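Local coordinates for protein acyl-CoA thioesterase (Alicyclobacillus acidocaldarius subsp. acidocaldarius, PDB 3RQB) that is of unknown function but has a double hot dog fold and probably hydrolyses acyl-CoA thioesters, at residues V204-A217 / L257-A269. Sequence-based numbering, arbitrary orientation.
Sequences VPIGTVTFTVYFLA and LLATTTQLVYMKA
Strand 257-267 pairs antiparallel with strand 206-215, Thr212 and Thr262 forming a hydrogen-bonded pair in the middle, where Thr212 N reaches Thr262 O at 2.9 Å. The two are strands of the C-terminal hot dog domain, and the far edge of 206-215 pairs with strand 61-69, which lies in the family's N-terminal hot dog domain. A classic beta bulge sets Val209 and Thr210 against Leu264 and shifts the register by one; Val209 N bonds to Leu264 O at 3.0 Å, whereas the bond from Thr210 N is long and weak. On the face carrying Phe211, Val213 and Thr261, methyls CG2 of Val213 and CG2 of Thr261 meet at 3.5 Å. With CG swung anti to the backbone N (chi1 -155°), the extended Gln263 chain runs past Thr208, crossing it at about a right angle, and brings its amide end to the edge of the Phe211 ring, the two planes 70° apart. Cut back to an alanine, this position would probably leave a gap beside the Phe211 edge and take from Thr208 CG2 its contact with the glutamine CG. The other face turns to the second subunit: Tyr214 OH is hydrogen-bonded to Thr262 OG1 of that subunit, and the reciprocal bond also forms. Here Tyr214 and Thr260 lie side by side, Thr260 CG2 resting 3.5 Å from Tyr214 CB, while Thr210 CG2 touches Leu264 CB. Where strand 206-215 ends and 257-267 begins, Leu216 CD1 touches Leu257 CD2 at 3.6 Å, and Leu258 O accepts hydrogen bonds from both Leu216 N and Ala217 N, which reach it from the same face of its carbonyl plane.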
ATOM      1  N   VAL B 204     -17.571  -9.914  12.933  1.00 48.19           N
ATOM      2  CA  VAL B 204     -16.988 -11.207  12.595  1.00 44.13           C
ATOM      3  C   VAL B 204     -15.523 -11.123  12.983  1.00 47.41           C
ATOM      4  O   VAL B 204     -14.992 -10.031  13.204  1.00 49.99           O
ATOM      5  CB  VAL B 204     -17.077 -11.561  11.075  1.00 36.16           C
ATOM      6  CG1 VAL B 204     -18.469 -12.027  10.692  1.00 37.59           C
ATOM      7  CG2 VAL B 204     -16.638 -10.390  10.202  1.00 35.91           C
ATOM      8  N   PRO B 205     -14.862 -12.276  13.100  1.00 48.30           N
ATOM      9  CA  PRO B 205     -13.415 -12.242  13.329  1.00 51.49           C
ATOM     10  C   PRO B 205     -12.667 -11.656  12.133  1.00 54.95           C
ATOM     11  O   PRO B 205     -12.885 -12.081  10.998  1.00 54.80           O
ATOM     12  CB  PRO B 205     -13.060 -13.723  13.484  1.00 45.79           C
ATOM     13  CG  PRO B 205     -14.322 -14.356  13.979  1.00 41.81           C
ATOM     14  CD  PRO B 205     -15.430 -13.620  13.296  1.00 42.18           C
ATOM     15  N   ILE B 206     -11.775 -10.707  12.394  1.00 57.95           N
ATOM     16  CA  ILE B 206     -10.935 -10.139  11.346  1.00 58.33           C
ATOM     17  C   ILE B 206      -9.553  -9.870  11.915  1.00 57.78           C
ATOM     18  O   ILE B 206      -9.391  -9.746  13.129  1.00 59.47           O
ATOM     19  CB  ILE B 206     -11.522  -8.817  10.760  1.00 51.60           C
ATOM     20  CG1 ILE B 206     -11.847  -7.808  11.869  1.00 55.51           C
ATOM     21  CG2 ILE B 206     -12.767  -9.090   9.931  1.00 47.07           C
ATOM     22  CD1 ILE B 206     -10.698  -6.888  12.258  1.00 49.07           C
ATOM     23  N   GLY B 207      -8.557  -9.795  11.042  1.00 54.11           N
ATOM     24  CA  GLY B 207      -7.277  -9.246  11.436  1.00 53.85           C
ATOM     25  C   GLY B 207      -6.559  -8.678  10.229  1.00 61.77           C
ATOM     26  O   GLY B 207      -6.745  -9.137   9.098  1.00 65.09           O
ATOM     27  N   THR B 208      -5.702  -7.694  10.479  1.00 58.04           N
ATOM     28  CA  THR B 208      -4.993  -7.025   9.405  1.00 45.07           C
ATOM     29  C   THR B 208      -3.690  -7.741   9.120  1.00 41.06           C
ATOM     30  O   THR B 208      -2.863  -7.942  10.016  1.00 37.42           O
ATOM     31  CB  THR B 208      -4.681  -5.560   9.750  1.00 42.22           C
ATOM     32  OG1 THR B 208      -5.890  -4.796   9.742  1.00 41.59           O
ATOM     33  CG2 THR B 208      -3.716  -4.974   8.729  1.00 41.37           C
ATOM     34  N   VAL B 209      -3.529  -8.146   7.870  1.00 42.55           N
ATOM     35  CA  VAL B 209      -2.279  -8.704   7.389  1.00 42.57           C
ATOM     36  C   VAL B 209      -1.262  -7.616   7.052  1.00 40.01           C
ATOM     37  O   VAL B 209      -0.075  -7.731   7.379  1.00 40.10           O
ATOM     38  CB  VAL B 209      -2.534  -9.534   6.137  1.00 47.51           C
ATOM     39  CG1 VAL B 209      -1.214  -9.938   5.475  1.00 51.53           C
ATOM     40  CG2 VAL B 209      -3.387 -10.733   6.497  1.00 47.58           C
ATOM     41  N   THR B 210      -1.734  -6.562   6.392  1.00 36.88           N
ATOM     42  CA  THR B 210      -0.850  -5.510   5.917  1.00 35.33           C
ATOM     43  C   THR B 210      -1.530  -4.141   5.847  1.00 38.59           C
ATOM     44  O   THR B 210      -2.736  -4.027   5.590  1.00 35.37           O
ATOM     45  CB  THR B 210      -0.255  -5.867   4.547  1.00 35.44           C
ATOM     46  OG1 THR B 210       0.649  -4.834   4.129  1.00 42.70           O
ATOM     47  CG2 THR B 210      -1.356  -6.026   3.531  1.00 32.52           C
ATOM     48  N   PHE B 211      -0.729  -3.107   6.084  1.00 37.63           N
ATOM     49  CA  PHE B 211      -1.220  -1.755   6.202  1.00 38.25           C
ATOM     50  C   PHE B 211      -0.210  -0.836   5.514  1.00 39.51           C
ATOM     51  O   PHE B 211       0.984  -0.900   5.809  1.00 38.89           O
ATOM     52  CB  PHE B 211      -1.353  -1.466   7.696  1.00 42.28           C
ATOM     53  CG  PHE B 211      -1.672  -0.037   8.041  1.00 53.70           C
ATOM     54  CD1 PHE B 211      -2.970   0.448   7.957  1.00 54.27           C
ATOM     55  CD2 PHE B 211      -0.676   0.810   8.514  1.00 55.54           C
ATOM     56  CE1 PHE B 211      -3.263   1.765   8.303  1.00 54.41           C
ATOM     57  CE2 PHE B 211      -0.962   2.122   8.860  1.00 53.81           C
ATOM     58  CZ  PHE B 211      -2.259   2.600   8.757  1.00 54.03           C
ATOM     59  N   THR B 212      -0.679  -0.002   4.584  1.00 33.13           N
ATOM     60  CA  THR B 212       0.202   0.965   3.921  1.00 35.68           C
ATOM     61  C   THR B 212      -0.303   2.392   4.131  1.00 40.75           C
ATOM     62  O   THR B 212      -1.510   2.624   4.200  1.00 43.02           O
ATOM     63  CB  THR B 212       0.366   0.695   2.398  1.00 48.06           C
ATOM     64  OG1 THR B 212       1.120  -0.504   2.195  1.00 54.93           O
ATOM     65  CG2 THR B 212       1.116   1.823   1.736  1.00 43.79           C
ATOM     66  N   VAL B 213       0.629   3.334   4.270  1.00 42.36           N
ATOM     67  CA  VAL B 213       0.280   4.755   4.368  1.00 47.11           C
ATOM     68  C   VAL B 213       1.255   5.691   3.634  1.00 46.91           C
ATOM     69  O   VAL B 213       2.477   5.624   3.800  1.00 39.80           O
ATOM     70  CB  VAL B 213       0.160   5.221   5.831  1.00 46.62           C
ATOM     71  CG1 VAL B 213       1.483   5.036   6.546  1.00 51.61           C
ATOM     72  CG2 VAL B 213      -0.269   6.679   5.888  1.00 38.97           C
ATOM     73  N   TYR B 214       0.696   6.588   2.838  1.00 46.24           N
ATOM     74  CA  TYR B 214       1.497   7.575   2.139  1.00 44.80           C
ATOM     75  C   TYR B 214       1.235   8.921   2.798  1.00 38.27           C
ATOM     76  O   TYR B 214       0.067   9.291   2.992  1.00 33.61           O
ATOM     77  CB  TYR B 214       1.061   7.635   0.675  1.00 44.26           C
ATOM     78  CG  TYR B 214       1.271   6.354  -0.103  1.00 37.10           C
ATOM     79  CD1 TYR B 214       2.058   5.324   0.405  1.00 40.58           C
ATOM     80  CD2 TYR B 214       0.701   6.189  -1.355  1.00 32.62           C
ATOM     81  CE1 TYR B 214       2.267   4.165  -0.317  1.00 44.45           C
ATOM     82  CE2 TYR B 214       0.901   5.033  -2.084  1.00 38.63           C
ATOM     83  CZ  TYR B 214       1.683   4.024  -1.565  1.00 43.43           C
ATOM     84  OH  TYR B 214       1.881   2.879  -2.300  1.00 39.97           O
ATOM     85  N   PHE B 215       2.282   9.662   3.159  1.00 34.05           N
ATOM     86  CA  PHE B 215       2.024  10.998   3.688  1.00 44.02           C
ATOM     87  C   PHE B 215       2.129  12.008   2.556  1.00 46.43           C
ATOM     88  O   PHE B 215       3.229  12.410   2.198  1.00 42.88           O
ATOM     89  CB  PHE B 215       3.088  11.383   4.716  1.00 50.16           C
ATOM     90  CG  PHE B 215       3.271  10.386   5.814  1.00 57.25           C
ATOM     91  CD1 PHE B 215       2.588  10.524   7.010  1.00 58.40           C
ATOM     92  CD2 PHE B 215       4.148   9.324   5.665  1.00 59.78           C
ATOM     93  CE1 PHE B 215       2.754   9.610   8.037  1.00 56.00           C
ATOM     94  CE2 PHE B 215       4.322   8.406   6.684  1.00 57.83           C
ATOM     95  CZ  PHE B 215       3.623   8.549   7.873  1.00 56.11           C
ATOM     96  N   LEU B 216       0.993  12.523   2.097  1.00 50.42           N
ATOM     97  CA  LEU B 216       0.974  13.394   0.923  1.00 58.95           C
ATOM     98  C   LEU B 216       1.339  14.829   1.280  1.00 57.26           C
ATOM     99  O   LEU B 216       1.991  15.541   0.504  1.00 58.59           O
ATOM    100  CB  LEU B 216      -0.380  13.309   0.206  1.00 65.88           C
ATOM    101  CG  LEU B 216      -0.647  11.893  -0.313  1.00 68.23           C
ATOM    102  CD1 LEU B 216      -2.136  11.586  -0.387  1.00 69.00           C
ATOM    103  CD2 LEU B 216       0.044  11.677  -1.658  1.00 67.93           C
ATOM    104  N   ALA B 217       0.915  15.246   2.465  1.00 48.14           N
ATOM    105  CA  ALA B 217       1.189  16.589   2.916  1.00 49.40           C
ATOM    106  C   ALA B 217       2.641  16.697   3.340  1.00 58.19           C
ATOM    107  O   ALA B 217       3.196  15.786   3.976  1.00 59.08           O
ATOM    108  CB  ALA B 217       0.274  16.958   4.057  1.00 49.32           C
ATOM    109  N   LEU B 257      -5.268  17.594   2.063  1.00 54.66           N
ATOM    110  CA  LEU B 257      -5.222  16.145   2.115  1.00 52.27           C
ATOM    111  C   LEU B 257      -3.914  15.709   2.760  1.00 55.59           C
ATOM    112  O   LEU B 257      -2.828  15.921   2.216  1.00 61.09           O
ATOM    113  CB  LEU B 257      -5.315  15.566   0.707  1.00 52.41           C
ATOM    114  CG  LEU B 257      -5.155  14.048   0.635  1.00 58.19           C
ATOM    115  CD1 LEU B 257      -6.306  13.365   1.350  1.00 58.10           C
ATOM    116  CD2 LEU B 257      -5.076  13.583  -0.808  1.00 65.24           C
ATOM    117  N   LEU B 258      -4.034  15.088   3.924  1.00 49.20           N
ATOM    118  CA  LEU B 258      -2.886  14.758   4.763  1.00 47.35           C
ATOM    119  C   LEU B 258      -2.217  13.428   4.395  1.00 51.83           C
ATOM    120  O   LEU B 258      -1.018  13.388   4.120  1.00 50.03           O
ATOM    121  CB  LEU B 258      -3.269  14.826   6.238  1.00 48.78           C
ATOM    122  CG  LEU B 258      -3.992  16.127   6.612  1.00 49.17           C
ATOM    123  CD1 LEU B 258      -4.499  16.091   8.037  1.00 46.68           C
ATOM    124  CD2 LEU B 258      -3.097  17.328   6.413  1.00 45.28           C
ATOM    125  N   ALA B 259      -2.965  12.330   4.477  1.00 53.69           N
ATOM    126  CA  ALA B 259      -2.432  11.029   4.078  1.00 48.36           C
ATOM    127  C   ALA B 259      -3.473  10.133   3.436  1.00 42.36           C
ATOM    128  O   ALA B 259      -4.672  10.383   3.520  1.00 43.04           O
ATOM    129  CB  ALA B 259      -1.805  10.327   5.258  1.00 52.10           C
ATOM    130  N   THR B 260      -2.991   9.081   2.793  1.00 42.67           N
ATOM    131  CA  THR B 260      -3.849   8.080   2.201  1.00 44.59           C
ATOM    132  C   THR B 260      -3.374   6.722   2.707  1.00 43.58           C
ATOM    133  O   THR B 260      -2.174   6.524   2.927  1.00 39.34           O
ATOM    134  CB  THR B 260      -3.813   8.148   0.656  1.00 53.15           C
ATOM    135  OG1 THR B 260      -4.715   7.178   0.104  1.00 66.64           O
ATOM    136  CG2 THR B 260      -2.412   7.878   0.139  1.00 54.10           C
ATOM    137  N   THR B 261      -4.311   5.800   2.922  1.00 45.77           N
ATOM    138  CA  THR B 261      -3.955   4.475   3.411  1.00 50.59           C
ATOM    139  C   THR B 261      -4.738   3.372   2.776  1.00 46.30           C
ATOM    140  O   THR B 261      -5.878   3.552   2.360  1.00 45.24           O
ATOM    141  CB  THR B 261      -4.224   4.314   4.905  1.00 59.84           C
ATOM    142  OG1 THR B 261      -5.621   4.483   5.158  1.00 59.40           O
ATOM    143  CG2 THR B 261      -3.452   5.331   5.676  1.00 73.88           C
ATOM    144  N   THR B 262      -4.108   2.208   2.760  1.00 49.57           N
ATOM    145  CA  THR B 262      -4.764   0.973   2.393  1.00 51.06           C
ATOM    146  C   THR B 262      -4.501  -0.087   3.450  1.00 43.53           C
ATOM    147  O   THR B 262      -3.508  -0.046   4.193  1.00 38.76           O
ATOM    148  CB  THR B 262      -4.288   0.461   1.033  1.00 56.62           C
ATOM    149  OG1 THR B 262      -2.913   0.066   1.123  1.00 63.61           O
ATOM    150  CG2 THR B 262      -4.428   1.553  -0.009  1.00 59.20           C
ATOM    151  N   GLN B 263      -5.417  -1.035   3.511  1.00 39.24           N
ATOM    152  CA  GLN B 263      -5.346  -2.083   4.495  1.00 46.23           C
ATOM    153  C   GLN B 263      -5.842  -3.344   3.828  1.00 47.58           C
ATOM    154  O   GLN B 263      -6.865  -3.317   3.143  1.00 45.98           O
ATOM    155  CB  GLN B 263      -6.268  -1.726   5.656  1.00 52.36           C
ATOM    156  CG  GLN B 263      -5.910  -2.346   6.981  1.00 52.20           C
ATOM    157  CD  GLN B 263      -6.492  -1.563   8.136  1.00 56.57           C
ATOM    158  OE1 GLN B 263      -7.093  -2.131   9.041  1.00 68.16           O
ATOM    159  NE2 GLN B 263      -6.319  -0.248   8.106  1.00 53.42           N
ATOM    160  N   LEU B 264      -5.125  -4.444   4.021  1.00 47.63           N
ATOM    161  CA  LEU B 264      -5.627  -5.747   3.609  1.00 43.44           C
ATOM    162  C   LEU B 264      -5.971  -6.540   4.857  1.00 48.53           C
ATOM    163  O   LEU B 264      -5.140  -6.715   5.749  1.00 54.06           O
ATOM    164  CB  LEU B 264      -4.605  -6.505   2.770  1.00 39.38           C
ATOM    165  CG  LEU B 264      -5.183  -7.818   2.229  1.00 41.50           C
ATOM    166  CD1 LEU B 264      -6.445  -7.526   1.435  1.00 37.71           C
ATOM    167  CD2 LEU B 264      -4.180  -8.619   1.382  1.00 42.95           C
ATOM    168  N   VAL B 265      -7.200  -7.025   4.926  1.00 43.93           N
ATOM    169  CA  VAL B 265      -7.660  -7.606   6.162  1.00 37.93           C
ATOM    170  C   VAL B 265      -8.292  -8.973   5.991  1.00 37.45           C
ATOM    171  O   VAL B 265      -9.246  -9.153   5.229  1.00 39.47           O
ATOM    172  CB  VAL B 265      -8.665  -6.692   6.830  1.00 37.76           C
ATOM    173  CG1 VAL B 265      -8.921  -7.163   8.245  1.00 43.67           C
ATOM    174  CG2 VAL B 265      -8.151  -5.272   6.815  1.00 30.16           C
ATOM    175  N   TYR B 266      -7.740  -9.927   6.723  1.00 41.57           N
ATOM    176  CA  TYR B 266      -8.329 -11.240   6.867  1.00 50.08           C
ATOM    177  C   TYR B 266      -9.714 -11.155   7.489  1.00 49.34           C
ATOM    178  O   TYR B 266      -9.939 -10.417   8.443  1.00 48.79           O
ATOM    179  CB  TYR B 266      -7.453 -12.094   7.761  1.00 61.21           C
ATOM    180  CG  TYR B 266      -8.064 -13.433   8.064  1.00 83.49           C
ATOM    181  CD1 TYR B 266      -8.033 -14.462   7.121  1.00 93.80           C
ATOM    182  CD2 TYR B 266      -8.678 -13.678   9.284  1.00 92.03           C
ATOM    183  CE1 TYR B 266      -8.592 -15.708   7.389  1.00 98.43           C
ATOM    184  CE2 TYR B 266      -9.240 -14.920   9.562  1.00 99.90           C
ATOM    185  CZ  TYR B 266      -9.195 -15.934   8.611  1.00101.42           C
ATOM    186  OH  TYR B 266      -9.752 -17.167   8.885  1.00100.90           O
HETATM  187  N   MSE B 267     -10.633 -11.945   6.963  1.00 48.78           N
HETATM  188  CA  MSE B 267     -12.008 -11.923   7.424  1.00 53.78           C
HETATM  189  C   MSE B 267     -12.599 -13.339   7.497  1.00 66.24           C
HETATM  190  O   MSE B 267     -12.411 -14.142   6.578  1.00 76.33           O
HETATM  191  CB  MSE B 267     -12.798 -11.041   6.477  1.00 54.27           C
HETATM  192  CG  MSE B 267     -14.245 -11.390   6.326  1.00 51.63           C
HETATM  193 SE   MSE B 267     -14.800 -10.709   4.606  0.74 68.42          SE
HETATM  194  CE  MSE B 267     -14.020 -12.093   3.458  1.00 66.65           C
ATOM    195  N   LYS B 268     -13.304 -13.643   8.590  1.00 65.21           N
ATOM    196  CA  LYS B 268     -13.827 -14.998   8.852  1.00 66.86           C
ATOM    197  C   LYS B 268     -15.274 -15.369   8.450  1.00 65.48           C
ATOM    198  O   LYS B 268     -15.725 -16.461   8.761  1.00 62.85           O
ATOM    199  CB  LYS B 268     -13.581 -15.411  10.310  1.00 75.65           C
ATOM    200  CG  LYS B 268     -12.169 -15.923  10.567  1.00 83.98           C
ATOM    201  CD  LYS B 268     -12.147 -17.159  11.456  1.00 91.88           C
ATOM    202  CE  LYS B 268     -10.750 -17.809  11.497  1.00 98.35           C
ATOM    203  NZ  LYS B 268      -9.742 -17.083  12.343  1.00 99.04           N
ATOM    204  N   ALA B 269     -16.004 -14.486   7.780  1.00 74.84           N
ATOM    205  CA  ALA B 269     -17.402 -14.781   7.428  1.00 80.90           C
ATOM    206  C   ALA B 269     -17.620 -15.944   6.440  1.00 80.47           C
ATOM    207  O   ALA B 269     -17.209 -15.871   5.284  1.00 78.47           O
ATOM    208  CB  ALA B 269     -18.081 -13.521   6.906  1.00 81.84           C
TER